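Apoptosis regulator CED-9 (Caenorhabditis elegans, PDB 1OHU) restrains programmed cell death by sequestering the caspase activator CED-4, a hold that is released when EGL-1 binds to it. Local coordinates at residues G15-Y20 against N130-T135; Y101-G106 against S136-T141; F56-A61 against E166-A171; P9-E14 against R152-F157. The protein carries 3 engineered substitutions. One frame throughout, in Å; residues are numbered along the deposited sequence.

Overall arrangement
All four contacts join parts of a single helical Bcl-2 fold domain. Interactions 1 and 2 use successive turns of helix 128-144; their centres lie about 10 Å apart, and Val17 CG2 packs 3.3 Å from Ser136 OG. Interaction 4, about 11 Å from interaction 2 between centres, joins it through the salt bridge of Lys140 NZ to Glu14 OE1 (2.8 Å) and a probable hydrogen bond between Tyr101 OH and Ser153 N. Ring stacking of Phe16 with Trp154 links interactions 1 and 4. Interaction 3 is the outlying surface contact, about 22 Å from interaction 4 between centres, yet Phe56 CZ touches Gly106 CA of interaction 2 at 3.5 Å.

Interaction 1. Residues G15-Y20 against N130-T135; sequences GFVVDY and NLFVYT
The ring of Phe132 meets two valines, and they reach it differently. Val17 comes to the ring edge, near its plane, with CG1 3.6 Å from Phe132 CD2 and CB close behind. Val18 approaches obliquely, its CG2 3.5 Å from Phe132 CE2. The Tyr134 ring takes no part across the contact; within its own helix the carbonyl oxygen of Asn130 lies over one face, nearer the rim than the middle.

Val17 CG1 serves two neighbours because it stands opposite the backbone N across the CA-CB bond (chi1 -173°), where it reaches Phe132 on one hand and Thr135 on the other, at 4.1 Å from Thr135 CB. The Thr135 hydroxyl turns back to its own helix instead: OG1 donates to Leu131 O at 2.8 Å, tilted 34° from the carbonyl plane. Thr135 N reaches the same oxygen from the opposite face, so two donors grip it, and the threonine presents carbon to Val17. Shrinking Phe132 to an alanine would probably open a gap beside Val17 CG1 and Val18 CG2, which would lose their aromatic neighbour.

No hydrogen bond spans the two segments; the buried contact is apolar. The segment axes come within 9.7 Å at 145° between their N-to-C directions, nearer antiparallel than parallel. Here the predicted BH4 motif on helix 13-27 packs against helix 128-144 of the Bcl-2 fold, while Phe16 and Tyr20 reach Ile108 of helix 101-118 and Asp19 forms a salt bridge with Arg50 of helix 44-71.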
# COMPACT_ATOMS: atom_id res chain seq x y z
N GLY A 15 -1.70 -7.80 6.55
CA GLY A 15 -0.36 -8.30 6.37
C GLY A 15 0.41 -7.55 5.30
O GLY A 15 1.59 -7.26 5.46
N PHE A 16 -0.26 -7.23 4.19
CA PHE A 16 0.39 -6.51 3.11
C PHE A 16 0.67 -5.07 3.53
O PHE A 16 1.76 -4.53 3.29
CB PHE A 16 -0.48 -6.49 1.85
CG PHE A 16 -0.64 -7.83 1.19
CD1 PHE A 16 -1.50 -8.79 1.73
CD2 PHE A 16 0.07 -8.15 0.04
CE1 PHE A 16 -1.65 -10.03 1.12
CE2 PHE A 16 -0.07 -9.39 -0.58
CZ PHE A 16 -0.94 -10.34 -0.03
N VAL A 17 -0.31 -4.43 4.15
CA VAL A 17 -0.16 -3.04 4.56
C VAL A 17 0.96 -2.90 5.58
O VAL A 17 1.82 -2.02 5.44
CB VAL A 17 -1.47 -2.50 5.16
CG1 VAL A 17 -1.33 -1.01 5.43
CG2 VAL A 17 -2.63 -2.75 4.20
N VAL A 18 0.98 -3.75 6.60
CA VAL A 18 2.02 -3.71 7.61
C VAL A 18 3.40 -3.98 7.03
O VAL A 18 4.35 -3.24 7.30
CB VAL A 18 1.78 -4.74 8.72
CG1 VAL A 18 3.01 -4.82 9.63
CG2 VAL A 18 0.57 -4.36 9.53
N ASP A 19 3.51 -5.04 6.25
CA ASP A 19 4.79 -5.39 5.66
C ASP A 19 5.30 -4.32 4.71
O ASP A 19 6.50 -4.08 4.64
CB ASP A 19 4.71 -6.72 4.91
CG ASP A 19 6.05 -7.13 4.33
OD1 ASP A 19 6.33 -6.80 3.16
OD2 ASP A 19 6.83 -7.78 5.06
N TYR A 20 4.39 -3.69 3.98
CA TYR A 20 4.82 -2.67 3.04
C TYR A 20 5.21 -1.38 3.79
O TYR A 20 6.23 -0.76 3.48
CB TYR A 20 3.75 -2.36 2.00
CG TYR A 20 4.29 -1.46 0.92
CD1 TYR A 20 5.16 -1.96 -0.06
CD2 TYR A 20 4.04 -0.09 0.92
CE1 TYR A 20 5.76 -1.12 -0.99
CE2 TYR A 20 4.63 0.76 -0.00
CZ TYR A 20 5.50 0.24 -0.96
OH TYR A 20 6.13 1.07 -1.84
N ASN A 130 -3.15 4.92 12.29
CA ASN A 130 -4.44 5.21 11.69
C ASN A 130 -4.36 5.09 10.17
O ASN A 130 -5.29 4.59 9.54
CB ASN A 130 -4.91 6.62 12.08
CG ASN A 130 -5.48 6.67 13.49
OD1 ASN A 130 -5.57 7.74 14.10
ND2 ASN A 130 -5.87 5.52 14.01
N LEU A 131 -3.25 5.53 9.58
CA LEU A 131 -3.06 5.44 8.12
C LEU A 131 -3.12 3.98 7.73
O LEU A 131 -3.73 3.61 6.74
CB LEU A 131 -1.69 6.01 7.69
CG LEU A 131 -1.53 6.73 6.33
CD1 LEU A 131 -0.08 6.54 5.87
CD2 LEU A 131 -2.49 6.21 5.27
N PHE A 132 -2.45 3.14 8.52
CA PHE A 132 -2.42 1.70 8.28
C PHE A 132 -3.85 1.13 8.28
O PHE A 132 -4.24 0.41 7.36
CB PHE A 132 -1.52 1.02 9.34
CG PHE A 132 -1.99 -0.34 9.79
CD1 PHE A 132 -2.46 -0.52 11.09
CD2 PHE A 132 -2.01 -1.41 8.91
CE1 PHE A 132 -2.95 -1.76 11.50
CE2 PHE A 132 -2.49 -2.66 9.31
CZ PHE A 132 -2.97 -2.83 10.61
N VAL A 133 -4.64 1.48 9.28
CA VAL A 133 -6.02 0.99 9.38
C VAL A 133 -6.90 1.48 8.21
O VAL A 133 -7.60 0.69 7.58
CB VAL A 133 -6.66 1.43 10.71
CG1 VAL A 133 -8.07 0.87 10.83
CG2 VAL A 133 -5.79 0.97 11.88
N TYR A 134 -6.86 2.78 7.94
CA TYR A 134 -7.65 3.34 6.85
C TYR A 134 -7.34 2.56 5.57
O TYR A 134 -8.24 2.08 4.88
CB TYR A 134 -7.30 4.81 6.61
CG TYR A 134 -7.63 5.74 7.74
CD1 TYR A 134 -7.12 7.04 7.76
CD2 TYR A 134 -8.48 5.35 8.79
CE1 TYR A 134 -7.43 7.92 8.79
CE2 TYR A 134 -8.80 6.23 9.83
CZ TYR A 134 -8.27 7.52 9.82
OH TYR A 134 -8.57 8.40 10.84
N THR A 135 -6.05 2.42 5.27
CA THR A 135 -5.62 1.72 4.07
C THR A 135 -6.16 0.28 4.02
O THR A 135 -6.74 -0.14 3.02
CB THR A 135 -4.07 1.70 3.97
OG1 THR A 135 -3.57 3.05 4.00
CG2 THR A 135 -3.62 1.05 2.67

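Interaction 2. Residues Y101-G106 against S136-T141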
# COMPACT_ATOMS: atom_id res chain seq x y z
N TYR A 101 -5.87 -4.23 -9.51
CA TYR A 101 -4.52 -4.41 -8.98
C TYR A 101 -3.80 -3.07 -8.99
O TYR A 101 -2.99 -2.78 -8.11
CB TYR A 101 -3.75 -5.42 -9.83
CG TYR A 101 -4.41 -6.78 -9.91
CD1 TYR A 101 -4.59 -7.55 -8.76
CD2 TYR A 101 -4.86 -7.29 -11.12
CE1 TYR A 101 -5.20 -8.80 -8.82
CE2 TYR A 101 -5.48 -8.54 -11.19
CZ TYR A 101 -5.64 -9.29 -10.04
OH TYR A 101 -6.25 -10.53 -10.11
N GLY A 102 -4.11 -2.24 -9.98
CA GLY A 102 -3.49 -0.93 -10.08
C GLY A 102 -3.87 -0.04 -8.92
O GLY A 102 -3.01 0.63 -8.35
N ARG A 103 -5.15 -0.02 -8.57
CA ARG A 103 -5.62 0.81 -7.47
C ARG A 103 -5.11 0.20 -6.16
O ARG A 103 -4.75 0.92 -5.22
CB ARG A 103 -7.15 0.89 -7.45
CG ARG A 103 -7.69 2.02 -6.59
CD ARG A 103 -9.21 1.97 -6.44
NE ARG A 103 -9.72 3.18 -5.79
CZ ARG A 103 -10.97 3.35 -5.37
NH1 ARG A 103 -11.87 2.38 -5.52
NH2 ARG A 103 -11.33 4.49 -4.81
N LEU A 104 -5.08 -1.13 -6.11
CA LEU A 104 -4.62 -1.84 -4.92
C LEU A 104 -3.18 -1.45 -4.60
O LEU A 104 -2.88 -0.98 -3.50
CB LEU A 104 -4.71 -3.35 -5.17
CG LEU A 104 -4.09 -4.29 -4.13
CD1 LEU A 104 -4.79 -4.11 -2.79
CD2 LEU A 104 -4.22 -5.72 -4.61
N ILE A 105 -2.31 -1.66 -5.58
CA ILE A 105 -0.89 -1.35 -5.47
C ILE A 105 -0.66 0.12 -5.15
O ILE A 105 0.18 0.47 -4.34
CB ILE A 105 -0.18 -1.71 -6.79
CG1 ILE A 105 -0.29 -3.21 -7.04
CG2 ILE A 105 1.27 -1.26 -6.75
CD1 ILE A 105 0.21 -3.64 -8.40
N GLY A 106 -1.42 0.98 -5.82
CA GLY A 106 -1.28 2.41 -5.61
C GLY A 106 -1.65 2.83 -4.21
O GLY A 106 -0.99 3.68 -3.62
N SER A 136 -5.99 -0.44 5.12
CA SER A 136 -6.45 -1.83 5.21
C SER A 136 -7.97 -1.95 5.06
O SER A 136 -8.47 -2.83 4.38
CB SER A 136 -6.04 -2.43 6.56
OG SER A 136 -4.63 -2.35 6.76
N LEU A 137 -8.68 -1.06 5.73
CA LEU A 137 -10.14 -1.06 5.69
C LEU A 137 -10.66 -0.69 4.30
O LEU A 137 -11.51 -1.39 3.74
CB LEU A 137 -10.66 -0.06 6.74
CG LEU A 137 -12.15 0.01 7.07
CD1 LEU A 137 -12.34 0.89 8.30
CD2 LEU A 137 -12.91 0.57 5.88
N PHE A 138 -10.15 0.39 3.73
CA PHE A 138 -10.58 0.83 2.41
C PHE A 138 -10.44 -0.29 1.39
O PHE A 138 -11.35 -0.53 0.60
CB PHE A 138 -9.75 2.05 1.99
CG PHE A 138 -10.26 2.75 0.76
CD1 PHE A 138 -9.90 2.31 -0.51
CD2 PHE A 138 -11.09 3.86 0.87
CE1 PHE A 138 -10.35 2.97 -1.65
CE2 PHE A 138 -11.54 4.53 -0.26
CZ PHE A 138 -11.17 4.09 -1.52
N ILE A 139 -9.31 -0.98 1.42
CA ILE A 139 -9.03 -2.07 0.50
C ILE A 139 -9.86 -3.32 0.76
O ILE A 139 -10.26 -4.01 -0.18
CB ILE A 139 -7.53 -2.46 0.54
CG1 ILE A 139 -6.67 -1.26 0.14
CG2 ILE A 139 -7.26 -3.62 -0.40
CD1 ILE A 139 -5.19 -1.56 0.05
N LYS A 140 -10.10 -3.61 2.04
CA LYS A 140 -10.89 -4.76 2.45
C LYS A 140 -12.27 -4.75 1.79
O LYS A 140 -12.68 -5.70 1.13
CB LYS A 140 -11.09 -4.75 3.95
CG LYS A 140 -10.04 -5.44 4.76
CD LYS A 140 -10.45 -5.39 6.21
CE LYS A 140 -9.72 -6.43 7.02
NZ LYS A 140 -10.04 -6.28 8.45
N THR A 141 -12.99 -3.66 2.03
CA THR A 141 -14.32 -3.47 1.49
C THR A 141 -14.32 -3.69 -0.02
O THR A 141 -14.87 -4.68 -0.51
CB THR A 141 -14.80 -2.04 1.77
OG1 THR A 141 -14.58 -1.71 3.15
CG2 THR A 141 -16.28 -1.91 1.45
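Arg103 and Phe138 meet beside the apolar pair Leu104 and Ile139, joining the part of the predicted BH1 motif that forms the first turns of helix 101-118 to helix 128-144 within the helical Bcl-2 fold. No hydrogen bond crosses between the segments.

The polar-aromatic part is an edge-on approach. The guanidinium and ring planes stand 90° apart: Phe138 CE1 lies over one guanidinium face, nearer its rim than its middle, while Arg103 NH2 sits at the ring edge, 3.3 Å from Phe138 CZ. Since the cation is at the edge, this is not a cation-pi stack; the cation-pi partner of Phe138 is Arg142. The Arg103 chain is extended from CG to NE, which carries the guanidinium across to the ring, and NH1 is hydrogen-bonded to Pro98 O. With an alanine at Arg103, the Phe138 edge is likely to lose its flat neighbour and Pro98 O a donor.

The apolar part is also close-packed. Leu104 and Ile139 cross at about a right angle, and their CA atoms, 7.0 Å apart, are the nearest across the segments. Met99 touches Leu104, Phe138 and Ile139 alike, while Trp154 and Met49 also border Leu104. With Ile139 CG1 opposite the carbonyl carbon (chi1 -61°), CG2 is left opposite the backbone N and meets Leu104 CD1 at 3.5 Å, closer than usual for two methyl carbons; Ile139 CD1 lies 3.8 Å from that same Leu104 CD1.

Interaction 3. Residues F56-A61 against E166-A171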
# COMPACT_ATOMS: atom_id res chain seq x y z
N PHE A 56 5.52 1.38 -8.57
CA PHE A 56 4.40 2.31 -8.67
C PHE A 56 4.79 3.70 -8.18
O PHE A 56 4.43 4.70 -8.80
CB PHE A 56 3.21 1.81 -7.85
CG PHE A 56 1.94 2.56 -8.10
CD1 PHE A 56 0.90 1.98 -8.82
CD2 PHE A 56 1.78 3.87 -7.64
CE1 PHE A 56 -0.28 2.68 -9.07
CE2 PHE A 56 0.61 4.57 -7.89
CZ PHE A 56 -0.42 3.98 -8.60
N GLU A 57 5.50 3.77 -7.06
CA GLU A 57 5.91 5.05 -6.51
C GLU A 57 6.77 5.81 -7.50
O GLU A 57 6.57 7.00 -7.72
CB GLU A 57 6.69 4.89 -5.21
CG GLU A 57 7.04 6.23 -4.57
CD GLU A 57 7.85 6.10 -3.29
OE1 GLU A 57 7.58 5.17 -2.49
OE2 GLU A 57 8.75 6.93 -3.08
N LYS A 58 7.75 5.11 -8.08
CA LYS A 58 8.64 5.74 -9.04
C LYS A 58 7.89 6.30 -10.23
O LYS A 58 8.27 7.33 -10.78
CB LYS A 58 9.70 4.74 -9.53
CG LYS A 58 10.73 4.37 -8.47
CD LYS A 58 11.92 3.61 -9.07
CE LYS A 58 13.02 3.44 -8.02
NZ LYS A 58 14.32 2.98 -8.60
N LYS A 59 6.81 5.64 -10.62
CA LYS A 59 6.02 6.10 -11.75
C LYS A 59 5.11 7.27 -11.41
O LYS A 59 4.90 8.16 -12.23
CB LYS A 59 5.17 4.95 -12.30
CG LYS A 59 5.99 3.81 -12.88
CD LYS A 59 5.12 2.81 -13.63
CE LYS A 59 5.98 1.84 -14.44
NZ LYS A 59 5.14 0.89 -15.23
N HIS A 60 4.59 7.28 -10.19
CA HIS A 60 3.67 8.33 -9.77
C HIS A 60 4.19 9.21 -8.64
O HIS A 60 3.40 9.80 -7.90
CB HIS A 60 2.35 7.69 -9.38
CG HIS A 60 1.72 6.92 -10.49
ND1 HIS A 60 1.05 7.52 -11.53
CD2 HIS A 60 1.74 5.59 -10.77
CE1 HIS A 60 0.68 6.60 -12.40
NE2 HIS A 60 1.09 5.42 -11.96
N ALA A 61 5.51 9.31 -8.52
CA ALA A 61 6.14 10.10 -7.48
C ALA A 61 5.58 11.51 -7.36
O ALA A 61 5.19 11.93 -6.27
CB ALA A 61 7.65 10.15 -7.72
N GLU A 166 9.57 -8.14 -14.13
CA GLU A 166 10.55 -8.37 -15.17
C GLU A 166 10.69 -7.18 -16.11
O GLU A 166 11.80 -6.77 -16.44
CB GLU A 166 10.19 -9.63 -15.97
CG GLU A 166 10.08 -10.88 -15.12
CD GLU A 166 9.83 -12.14 -15.93
OE1 GLU A 166 8.83 -12.18 -16.69
OE2 GLU A 166 10.63 -13.09 -15.80
N ASP A 167 9.56 -6.62 -16.54
CA ASP A 167 9.58 -5.47 -17.44
C ASP A 167 10.43 -4.36 -16.81
O ASP A 167 11.33 -3.82 -17.45
CB ASP A 167 8.16 -4.94 -17.68
CG ASP A 167 7.24 -5.98 -18.28
OD1 ASP A 167 7.62 -6.61 -19.29
OD2 ASP A 167 6.13 -6.17 -17.74
N TYR A 168 10.13 -4.04 -15.56
CA TYR A 168 10.84 -3.01 -14.82
C TYR A 168 12.34 -3.29 -14.81
O TYR A 168 13.15 -2.44 -15.18
CB TYR A 168 10.33 -2.94 -13.38
CG TYR A 168 11.03 -1.92 -12.52
CD1 TYR A 168 10.96 -0.55 -12.81
CD2 TYR A 168 11.79 -2.31 -11.41
CE1 TYR A 168 11.61 0.39 -12.02
CE2 TYR A 168 12.45 -1.38 -10.61
CZ TYR A 168 12.35 -0.03 -10.92
OH TYR A 168 13.00 0.90 -10.14
N GLU A 169 12.71 -4.49 -14.38
CA GLU A 169 14.11 -4.89 -14.31
C GLU A 169 14.81 -4.68 -15.65
O GLU A 169 15.84 -4.00 -15.73
CB GLU A 169 14.21 -6.36 -13.91
CG GLU A 169 13.61 -6.69 -12.56
CD GLU A 169 13.70 -8.16 -12.22
OE1 GLU A 169 13.16 -8.99 -12.99
OE2 GLU A 169 14.30 -8.50 -11.18
N ARG A 170 14.23 -5.25 -16.71
CA ARG A 170 14.79 -5.13 -18.05
C ARG A 170 14.84 -3.67 -18.49
O ARG A 170 15.83 -3.21 -19.07
CB ARG A 170 13.96 -5.94 -19.04
N ALA A 171 13.77 -2.94 -18.19
CA ALA A 171 13.68 -1.53 -18.55
C ALA A 171 14.79 -0.71 -17.90
O ALA A 171 15.50 0.04 -18.58
CB ALA A 171 12.32 -0.98 -18.15
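Tyr168 and Lys58 carry this contact by themselves, through one hydrogen bond and the carbons beside it. Along 166-171, Asp167 precedes the tyrosine and serves the helix through its backbone: Asp167 O accepts from Ala171 N at 2.7 Å, part of the helical turn that holds Tyr168.

Tyr168 follows, its CB directed toward helix 44-71. CG lies opposite the backbone N (chi1 178°), a setting that points the ring from helix 154-172 to the lysine of helix 44-71 and delivers the hydroxyl to it. Lys58 NZ donates to Tyr168 OH at 2.9 Å. The lysine chain, extended beyond CG, crosses the tyrosine at about a right angle, so its aliphatic part also comes close: Lys58 CD is 3.1 Å and CE 3.3 Å from Tyr168 OH. Toward the ring itself the approach is oblique, Lys58 CD lying 4.1 Å from Tyr168 CZ. Tyr168 also touches Ile55, three residues before Lys58 on helix 44-71.

Beyond the tyrosine, no residue of the segment touches 56-61. The two segments bury just 95 Å² in all, and the contact centre is about 16 Å from that of the chain, as expected for a bond at the surface. It is a polar side-chain bridge between helix 44-71 and the late turns of helix 154-172, peripheral to the helical bundle of the Bcl-2 fold.

Interaction 4. Residues P9-E14 against R152-F157; sequences PRLDIE and RSWDDF
Leu11 and Trp154 form the tight part of this contact. Leu11 CD1 approaches the indole obliquely, 3.4 Å from Trp154 CD1 and 3.7 Å from Trp154 CG, and the two side chains run alongside in opposite senses. The leucine CG is turned opposite its carbonyl carbon (chi1 -58°), and the chain runs on extended to CD1 (chi2 179°), which carries that methyl to the indole, while the other methyl, CD2, lies over one face of the Arg10 guanidinium. Farther round the indole the fit is slacker: Ile13 CD1 comes to the ring edge, near its plane, but stays 4.3 Å from Trp154 CZ2. Trp154 NE1 is buried here with no hydrogen-bond partner in the model.

The contact brings the beginning of the predicted BH4 motif, with the loop leading into it, against the inferred BH2 motif, two homology regions of the Bcl-2 fold far apart in sequence. Trp154 also stacks on Phe16 and meets Trp147 edge-to-face; within its own segment, Trp154 CZ3 lies 3.8 Å above the centre of the Phe157 ring.

The outer side is polar and looser. Asp155 is exposed, and its OD1 remains 6.4 Å from Arg10 NH2, too far for a salt bridge; Arg10 pairs with Glu45 instead. At the start of helix 154-172, Ser153 is the N-cap residue, and its OG accepts a weak but fairly straight bond from Asp156 N, 3.3 Å long at 166°.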
# COMPACT_ATOMS: atom_id res chain seq x y z
N PRO A 9 -6.33 -16.54 5.87
CA PRO A 9 -5.75 -15.70 6.93
C PRO A 9 -4.32 -15.33 6.55
O PRO A 9 -3.79 -14.31 7.00
CB PRO A 9 -5.79 -16.62 8.14
CG PRO A 9 -5.52 -17.97 7.53
CD PRO A 9 -6.42 -17.94 6.31
N ARG A 10 -3.71 -16.16 5.72
CA ARG A 10 -2.34 -15.97 5.26
C ARG A 10 -2.21 -14.72 4.39
O ARG A 10 -1.14 -14.10 4.34
CB ARG A 10 -1.90 -17.20 4.44
CG ARG A 10 -0.40 -17.29 4.20
CD ARG A 10 -0.06 -18.52 3.36
NE ARG A 10 -0.57 -18.41 1.99
CZ ARG A 10 -0.01 -17.67 1.05
NH1 ARG A 10 1.08 -16.98 1.31
NH2 ARG A 10 -0.56 -17.61 -0.16
N LEU A 11 -3.30 -14.34 3.72
CA LEU A 11 -3.29 -13.18 2.85
C LEU A 11 -4.13 -12.00 3.35
O LEU A 11 -4.51 -11.14 2.55
CB LEU A 11 -3.77 -13.58 1.45
CG LEU A 11 -2.96 -14.68 0.76
CD1 LEU A 11 -3.57 -14.98 -0.61
CD2 LEU A 11 -1.51 -14.23 0.61
N ASP A 12 -4.42 -11.95 4.64
CA ASP A 12 -5.21 -10.84 5.16
C ASP A 12 -4.57 -9.55 4.68
O ASP A 12 -3.35 -9.42 4.66
CB ASP A 12 -5.25 -10.84 6.69
CG ASP A 12 -6.10 -11.97 7.24
OD1 ASP A 12 -7.20 -12.20 6.71
OD2 ASP A 12 -5.66 -12.62 8.22
N ILE A 13 -5.40 -8.60 4.29
CA ILE A 13 -4.92 -7.32 3.80
C ILE A 13 -3.96 -6.64 4.78
O ILE A 13 -2.97 -6.05 4.37
CB ILE A 13 -6.11 -6.39 3.46
CG1 ILE A 13 -6.19 -6.22 1.94
CG2 ILE A 13 -5.99 -5.04 4.16
CD1 ILE A 13 -4.90 -5.78 1.28
N GLU A 14 -4.23 -6.75 6.08
CA GLU A 14 -3.36 -6.12 7.07
C GLU A 14 -1.91 -6.53 6.90
O GLU A 14 -1.00 -5.72 7.10
CB GLU A 14 -3.80 -6.47 8.50
CG GLU A 14 -5.08 -5.78 8.91
CD GLU A 14 -6.30 -6.36 8.23
OE1 GLU A 14 -7.35 -5.69 8.26
OE2 GLU A 14 -6.20 -7.48 7.69
N ARG A 152 -10.85 -11.13 -10.26
CA ARG A 152 -9.46 -11.01 -9.84
C ARG A 152 -9.19 -11.83 -8.58
O ARG A 152 -10.12 -12.28 -7.90
CB ARG A 152 -9.07 -9.54 -9.60
CG ARG A 152 -10.19 -8.53 -9.76
CD ARG A 152 -9.71 -7.33 -10.58
NE ARG A 152 -10.70 -6.26 -10.59
CZ ARG A 152 -10.70 -5.25 -11.46
NH1 ARG A 152 -9.76 -5.17 -12.39
NH2 ARG A 152 -11.63 -4.30 -11.38
N SER A 153 -7.91 -12.02 -8.28
CA SER A 153 -7.50 -12.79 -7.11
C SER A 153 -6.01 -12.56 -6.87
O SER A 153 -5.35 -11.87 -7.65
CB SER A 153 -7.76 -14.28 -7.34
OG SER A 153 -7.00 -14.78 -8.42
N TRP A 154 -5.49 -13.14 -5.80
CA TRP A 154 -4.07 -12.99 -5.47
C TRP A 154 -3.19 -13.82 -6.39
O TRP A 154 -2.04 -13.46 -6.65
CB TRP A 154 -3.82 -13.36 -4.01
CG TRP A 154 -4.26 -12.31 -3.05
CD1 TRP A 154 -5.27 -12.40 -2.13
CD2 TRP A 154 -3.73 -10.98 -2.92
NE1 TRP A 154 -5.40 -11.22 -1.44
CE2 TRP A 154 -4.46 -10.33 -1.90
CE3 TRP A 154 -2.70 -10.28 -3.56
CZ2 TRP A 154 -4.20 -9.01 -1.52
CZ3 TRP A 154 -2.44 -8.96 -3.18
CH2 TRP A 154 -3.19 -8.34 -2.17
N ASP A 155 -3.72 -14.94 -6.88
CA ASP A 155 -2.98 -15.82 -7.77
C ASP A 155 -2.81 -15.08 -9.09
O ASP A 155 -1.71 -15.00 -9.64
CB ASP A 155 -3.75 -17.11 -7.99
CG ASP A 155 -4.07 -17.81 -6.68
OD1 ASP A 155 -3.13 -18.31 -6.02
OD2 ASP A 155 -5.27 -17.85 -6.31
N ASP A 156 -3.92 -14.55 -9.59
CA ASP A 156 -3.92 -13.80 -10.83
C ASP A 156 -2.97 -12.61 -10.64
O ASP A 156 -2.33 -12.14 -11.58
CB ASP A 156 -5.34 -13.31 -11.13
CG ASP A 156 -5.53 -12.91 -12.57
OD1 ASP A 156 -4.86 -11.96 -13.02
OD2 ASP A 156 -6.35 -13.55 -13.25
N PHE A 157 -2.90 -12.13 -9.39
CA PHE A 157 -2.04 -11.01 -9.02
C PHE A 157 -0.57 -11.34 -9.25
O PHE A 157 0.16 -10.58 -9.89
CB PHE A 157 -2.27 -10.65 -7.55
CG PHE A 157 -1.26 -9.68 -6.98
CD1 PHE A 157 -1.31 -8.33 -7.31
CD2 PHE A 157 -0.26 -10.12 -6.12
CE1 PHE A 157 -0.38 -7.43 -6.78
CE2 PHE A 157 0.68 -9.24 -5.59
CZ PHE A 157 0.62 -7.89 -5.92